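Local coordinates for putative exotoxin (superantigen) (Streptococcus pyogenes, PDB 1TY0), which probably acts as a superantigen toxin, using a shared surface for T-cell receptor binding and for its own dimerization, at residues I7-I20 with Y175-K189. Residues are numbered along the deposited sequence; the frame is centred on the assembly and turned at random.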
loop_
_atom_site.group_PDB
_atom_site.type_symbol
_atom_site.label_atom_id
_atom_site.label_comp_id
_atom_site.label_asym_id
_atom_site.label_seq_id
_atom_site.Cartn_x
_atom_site.Cartn_y
_atom_site.Cartn_z
ATOM N N ILE A 7 8.416 -8.563 22.373
ATOM C CA ILE A 7 8.285 -9.263 21.100
ATOM C C ILE A 7 6.920 -8.986 20.476
ATOM O O ILE A 7 6.785 -8.962 19.256
ATOM C CB ILE A 7 8.490 -10.794 21.242
ATOM C CG1 ILE A 7 8.438 -11.445 19.857
ATOM C CG2 ILE A 7 7.429 -11.392 22.146
ATOM C CD1 ILE A 7 9.493 -10.925 18.899
ATOM N N LYS A 8 5.908 -8.764 21.308
ATOM C CA LYS A 8 4.578 -8.469 20.789
ATOM C C LYS A 8 4.582 -7.123 20.063
ATOM O O LYS A 8 4.011 -6.993 18.978
ATOM C CB LYS A 8 3.547 -8.444 21.921
ATOM C CG LYS A 8 3.265 -9.811 22.525
ATOM C CD LYS A 8 2.160 -9.732 23.570
ATOM C CE LYS A 8 1.788 -11.113 24.091
ATOM N NZ LYS A 8 2.954 -11.797 24.709
ATOM N N ASP A 9 5.223 -6.126 20.667
ATOM C CA ASP A 9 5.304 -4.798 20.069
ATOM C C ASP A 9 6.124 -4.840 18.784
ATOM O O ASP A 9 5.833 -4.123 17.831
ATOM C CB ASP A 9 5.930 -3.803 21.050
ATOM C CG ASP A 9 5.126 -3.659 22.324
ATOM O OD1 ASP A 9 3.885 -3.560 22.233
ATOM O OD2 ASP A 9 5.735 -3.632 23.414
ATOM N N VAL A 10 7.154 -5.681 18.772
ATOM C CA VAL A 10 8.007 -5.836 17.599
ATOM C C VAL A 10 7.167 -6.415 16.464
ATOM O O VAL A 10 7.231 -5.954 15.322
ATOM C CB VAL A 10 9.191 -6.787 17.903
ATOM C CG1 VAL A 10 9.923 -7.155 16.620
ATOM C CG2 VAL A 10 10.148 -6.117 18.889
ATOM N N LYS A 11 6.364 -7.421 16.789
ATOM C CA LYS A 11 5.513 -8.053 15.792
ATOM C C LYS A 11 4.486 -7.054 15.269
ATOM O O LYS A 11 4.161 -7.048 14.084
ATOM C CB LYS A 11 4.832 -9.287 16.397
ATOM C CG LYS A 11 5.836 -10.370 16.779
ATOM C CD LYS A 11 5.241 -11.454 17.670
ATOM C CE LYS A 11 4.473 -12.489 16.874
ATOM N NZ LYS A 11 4.119 -13.654 17.737
ATOM N N LEU A 12 3.991 -6.191 16.148
ATOM C CA LEU A 12 3.016 -5.192 15.732
ATOM C C LEU A 12 3.610 -4.231 14.706
ATOM O O LEU A 12 2.954 -3.891 13.725
ATOM C CB LEU A 12 2.500 -4.421 16.948
ATOM C CG LEU A 12 1.588 -5.251 17.856
ATOM C CD1 LEU A 12 1.145 -4.425 19.056
ATOM C CD2 LEU A 12 0.376 -5.715 17.057
ATOM N N GLN A 13 4.850 -3.797 14.926
ATOM C CA GLN A 13 5.502 -2.889 13.985
ATOM C C GLN A 13 5.715 -3.568 12.629
ATOM O O GLN A 13 5.594 -2.935 11.584
ATOM C CB GLN A 13 6.859 -2.422 14.526
ATOM C CG GLN A 13 6.768 -1.462 15.699
ATOM C CD GLN A 13 5.960 -0.222 15.373
ATOM O OE1 GLN A 13 6.379 0.620 14.579
ATOM N NE2 GLN A 13 4.791 -0.108 15.983
ATOM N N LEU A 14 6.036 -4.857 12.654
ATOM C CA LEU A 14 6.267 -5.601 11.424
ATOM C C LEU A 14 4.976 -5.859 10.666
ATOM O O LEU A 14 4.938 -5.762 9.436
ATOM C CB LEU A 14 6.965 -6.923 11.736
ATOM C CG LEU A 14 8.433 -6.754 12.127
ATOM C CD1 LEU A 14 8.971 -8.017 12.785
ATOM C CD2 LEU A 14 9.225 -6.402 10.878
ATOM N N ASN A 15 3.914 -6.178 11.400
ATOM C CA ASN A 15 2.634 -6.450 10.769
ATOM C C ASN A 15 2.170 -5.203 10.033
ATOM O O ASN A 15 1.709 -5.279 8.894
ATOM C CB ASN A 15 1.601 -6.877 11.814
ATOM C CG ASN A 15 0.392 -7.533 11.186
ATOM O OD1 ASN A 15 -0.589 -6.868 10.857
ATOM N ND2 ASN A 15 0.469 -8.844 10.988
ATOM N N TYR A 16 2.315 -4.051 10.675
ATOM C CA TYR A 16 1.924 -2.802 10.041
ATOM C C TYR A 16 2.800 -2.472 8.836
ATOM O O TYR A 16 2.295 -2.106 7.777
ATOM C CB TYR A 16 2.009 -1.635 11.022
ATOM C CG TYR A 16 2.128 -0.307 10.308
ATOM C CD1 TYR A 16 1.107 0.153 9.475
ATOM C CD2 TYR A 16 3.284 0.465 10.419
ATOM C CE1 TYR A 16 1.237 1.348 8.771
ATOM C CE2 TYR A 16 3.424 1.659 9.718
ATOM C CZ TYR A 16 2.397 2.094 8.896
ATOM O OH TYR A 16 2.532 3.272 8.199
ATOM N N ALA A 17 4.112 -2.584 9.011
ATOM C CA ALA A 17 5.050 -2.264 7.941
ATOM C C ALA A 17 4.806 -3.051 6.661
ATOM O O ALA A 17 4.805 -2.481 5.571
ATOM C CB ALA A 17 6.488 -2.486 8.421
ATOM N N TYR A 18 4.583 -4.357 6.790
ATOM C CA TYR A 18 4.378 -5.199 5.619
ATOM C C TYR A 18 2.946 -5.336 5.085
ATOM O O TYR A 18 2.727 -5.989 4.070
ATOM C CB TYR A 18 5.009 -6.574 5.877
ATOM C CG TYR A 18 6.524 -6.547 5.760
ATOM C CD1 TYR A 18 7.144 -6.630 4.516
ATOM C CD2 TYR A 18 7.333 -6.401 6.889
ATOM C CE1 TYR A 18 8.537 -6.569 4.390
ATOM C CE2 TYR A 18 8.732 -6.336 6.776
ATOM C CZ TYR A 18 9.323 -6.421 5.521
ATOM O OH TYR A 18 10.696 -6.366 5.396
ATOM N N GLU A 19 1.972 -4.738 5.767
ATOM C CA GLU A 19 0.584 -4.762 5.287
ATOM C C GLU A 19 0.533 -3.546 4.373
ATOM O O GLU A 19 0.009 -2.499 4.738
ATOM C CB GLU A 19 -0.397 -4.591 6.449
ATOM C CG GLU A 19 -0.735 -5.889 7.168
ATOM C CD GLU A 19 -1.667 -6.769 6.358
ATOM O OE1 GLU A 19 -2.817 -6.343 6.104
ATOM O OE2 GLU A 19 -1.252 -7.881 5.972
ATOM N N ILE A 20 1.085 -3.702 3.177
ATOM C CA ILE A 20 1.186 -2.601 2.236
ATOM C C ILE A 20 1.119 -3.059 0.781
ATOM O O ILE A 20 1.320 -4.233 0.476
ATOM C CB ILE A 20 2.528 -1.877 2.479
ATOM C CG1 ILE A 20 2.705 -0.696 1.529
ATOM C CG2 ILE A 20 3.667 -2.864 2.306
ATOM C CD1 ILE A 20 3.974 0.082 1.803
ATOM N N TYR A 175 12.034 -11.187 12.077
ATOM C CA TYR A 175 11.554 -10.339 13.158
ATOM C C TYR A 175 12.550 -9.201 13.351
ATOM O O TYR A 175 12.955 -8.887 14.470
ATOM C CB TYR A 175 11.403 -11.181 14.428
ATOM C CG TYR A 175 10.269 -12.181 14.318
ATOM C CD1 TYR A 175 10.469 -13.436 13.734
ATOM C CD2 TYR A 175 8.982 -11.842 14.718
ATOM C CE1 TYR A 175 9.401 -14.322 13.547
ATOM C CE2 TYR A 175 7.911 -12.719 14.542
ATOM C CZ TYR A 175 8.124 -13.953 13.956
ATOM O OH TYR A 175 7.053 -14.803 13.770
ATOM N N ASP A 176 12.919 -8.582 12.232
ATOM C CA ASP A 176 13.889 -7.495 12.215
ATOM C C ASP A 176 13.339 -6.092 12.455
ATOM O O ASP A 176 13.295 -5.263 11.541
ATOM C CB ASP A 176 14.671 -7.538 10.895
ATOM C CG ASP A 176 13.774 -7.443 9.666
ATOM O OD1 ASP A 176 12.638 -7.960 9.701
ATOM O OD2 ASP A 176 14.223 -6.860 8.654
ATOM N N ALA A 177 12.931 -5.822 13.693
ATOM C CA ALA A 177 12.420 -4.505 14.050
ATOM C C ALA A 177 12.373 -4.321 15.559
ATOM O O ALA A 177 12.505 -5.284 16.315
ATOM C CB ALA A 177 11.021 -4.301 13.472
ATOM N N THR A 178 12.208 -3.070 15.982
ATOM C CA THR A 178 12.065 -2.739 17.393
ATOM C C THR A 178 10.652 -2.168 17.459
ATOM O O THR A 178 10.016 -1.967 16.425
ATOM C CB THR A 178 13.057 -1.647 17.864
ATOM O OG1 THR A 178 12.687 -0.384 17.298
ATOM C CG2 THR A 178 14.473 -1.991 17.437
ATOM N N SER A 179 10.160 -1.902 18.660
ATOM C CA SER A 179 8.817 -1.365 18.812
ATOM C C SER A 179 8.688 0.053 18.261
ATOM O O SER A 179 7.582 0.583 18.163
ATOM C CB SER A 179 8.415 -1.379 20.289
ATOM O OG SER A 179 9.272 -0.544 21.051
ATOM N N SER A 180 9.818 0.658 17.895
ATOM C CA SER A 180 9.845 2.023 17.371
ATOM C C SER A 180 10.118 2.121 15.869
ATOM O O SER A 180 10.016 3.199 15.288
ATOM C CB SER A 180 10.920 2.842 18.100
ATOM O OG SER A 180 10.631 3.000 19.478
ATOM N N SER A 181 10.470 1.000 15.248
ATOM C CA SER A 181 10.794 0.965 13.823
ATOM C C SER A 181 9.715 1.464 12.860
ATOM O O SER A 181 8.561 1.037 12.931
ATOM C CB SER A 181 11.181 -0.459 13.411
ATOM O OG SER A 181 12.303 -0.923 14.137
ATOM N N THR A 182 10.118 2.358 11.957
ATOM C CA THR A 182 9.236 2.908 10.924
ATOM C C THR A 182 9.447 2.049 9.680
ATOM O O THR A 182 10.350 1.218 9.654
ATOM C CB THR A 182 9.627 4.351 10.539
ATOM O OG1 THR A 182 10.949 4.358 9.984
ATOM C CG2 THR A 182 9.583 5.262 11.750
ATOM N N ARG A 183 8.635 2.250 8.645
ATOM C CA ARG A 183 8.812 1.473 7.426
ATOM C C ARG A 183 10.186 1.763 6.836
ATOM O O ARG A 183 10.853 0.862 6.335
ATOM C CB ARG A 183 7.714 1.789 6.408
ATOM C CG ARG A 183 6.492 0.906 6.576
ATOM C CD ARG A 183 5.357 1.302 5.641
ATOM N NE ARG A 183 4.236 0.380 5.786
ATOM C CZ ARG A 183 2.973 0.676 5.498
ATOM N NH1 ARG A 183 2.651 1.882 5.044
ATOM N NH2 ARG A 183 2.027 -0.238 5.667
ATOM N N SER A 184 10.611 3.021 6.911
ATOM C CA SER A 184 11.922 3.398 6.401
ATOM C C SER A 184 13.002 2.584 7.110
ATOM O O SER A 184 13.900 2.042 6.466
ATOM C CB SER A 184 12.184 4.885 6.630
ATOM O OG SER A 184 13.468 5.245 6.155
ATOM N N ASP A 185 12.916 2.505 8.436
ATOM C CA ASP A 185 13.904 1.748 9.211
ATOM C C ASP A 185 13.952 0.284 8.794
ATOM O O ASP A 185 15.032 -0.277 8.600
ATOM C CB ASP A 185 13.595 1.791 10.712
ATOM C CG ASP A 185 13.704 3.179 11.304
ATOM O OD1 ASP A 185 14.554 3.970 10.844
ATOM O OD2 ASP A 185 12.949 3.465 12.253
ATOM N N ILE A 186 12.776 -0.326 8.661
ATOM C CA ILE A 186 12.666 -1.741 8.312
ATOM C C ILE A 186 13.028 -2.068 6.869
ATOM O O ILE A 186 13.587 -3.130 6.587
ATOM C CB ILE A 186 11.236 -2.262 8.611
ATOM C CG1 ILE A 186 10.971 -2.193 10.121
ATOM C CG2 ILE A 186 11.078 -3.703 8.134
ATOM C CD1 ILE A 186 9.518 -2.361 10.505
ATOM N N PHE A 187 12.722 -1.156 5.955
ATOM C CA PHE A 187 13.005 -1.384 4.542
ATOM C C PHE A 187 14.419 -0.991 4.109
ATOM O O PHE A 187 14.852 -1.357 3.022
ATOM C CB PHE A 187 11.999 -0.627 3.660
ATOM C CG PHE A 187 10.560 -1.023 3.866
ATOM C CD1 PHE A 187 10.215 -2.205 4.520
ATOM C CD2 PHE A 187 9.541 -0.212 3.363
ATOM C CE1 PHE A 187 8.873 -2.572 4.671
ATOM C CE2 PHE A 187 8.201 -0.568 3.507
ATOM C CZ PHE A 187 7.865 -1.750 4.162
ATOM N N LYS A 188 15.141 -0.252 4.946
ATOM C CA LYS A 188 16.485 0.181 4.580
ATOM C C LYS A 188 17.396 -0.967 4.168
ATOM O O LYS A 188 18.304 -0.782 3.363
ATOM C CB LYS A 188 17.125 0.975 5.725
ATOM C CG LYS A 188 17.399 2.432 5.367
ATOM C CD LYS A 188 17.852 3.238 6.574
ATOM C CE LYS A 188 18.257 4.650 6.181
ATOM N NZ LYS A 188 17.164 5.394 5.498
ATOM N N LYS A 189 17.152 -2.154 4.712
ATOM C CA LYS A 189 17.972 -3.311 4.361
ATOM C C LYS A 189 17.951 -3.566 2.857
ATOM O O LYS A 189 18.932 -4.053 2.289
ATOM C CB LYS A 189 17.487 -4.563 5.108
ATOM C CG LYS A 189 16.004 -4.895 4.912
ATOM C CD LYS A 189 15.661 -6.257 5.535
ATOM C CE LYS A 189 14.175 -6.582 5.450
ATOM N NZ LYS A 189 13.353 -5.858 6.456
HETATM O O HOH W 1 6.358 0.028 11.171
#
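In the two-domain superantigen fold, the N-terminal helix 5-18 packs against the loop and short helix 183-187 that follow strand 168-173 of the beta-grasp domain; the short segments of the two helices cross at 90°. At the C-terminal end of the longer helix, Arg183 reaches across as an extended chain and grips backbone carbonyls: NH2 donates to Tyr16 O (2.8 Å) and NE to Ala17 O (2.9 Å), both bent bonds with the oxygens lying out of the guanidinium plane. The guanidinium is sandwiched. One face lies nearly flat on the Tyr16 ring, planes 21° apart, in an off-centre cation-pi stack; Ile20 CD1 covers the opposite face. Tyr16 CG stands anti to the backbone N (chi1 158°), which carries the ring over to this face.

Deeper in, Ile186 CD1 presses on Ala17 CB (3.7 Å) and Leu14 CD2, while Phe187 turns its edge to the face of Tyr18 in a T-shaped pair. Tyr18 OH receives a bond from Lys189 NZ (2.9 Å) and also bonds Tyr190 OH. Lys189 NZ also donates to Ile186 O and makes a salt bridge to Asp176 OD2 (2.6 Å), whose other oxygen pairs with Arg139 of helix 131-146. Leu14 splits its methyls, CD1 against Tyr175 CA (3.5 Å) and CD2 against Ala177 CB. The edge of the Tyr175 ring meets Lys11 CG. A water lies between Gln13 O and Ser181 O, within hydrogen-bonding distance of both, and bridges the segments.

The two Tyr16 rings of the dimer meet beside this site. Stacking and carbonyl bonds fix the guanidinium's rotation, the carbonyls at the helix end would favour its positive charge, and Arg183 NH1 is thereby presented to Glu19 O of the second subunit, which it bonds, placing the contact at the dimer interface.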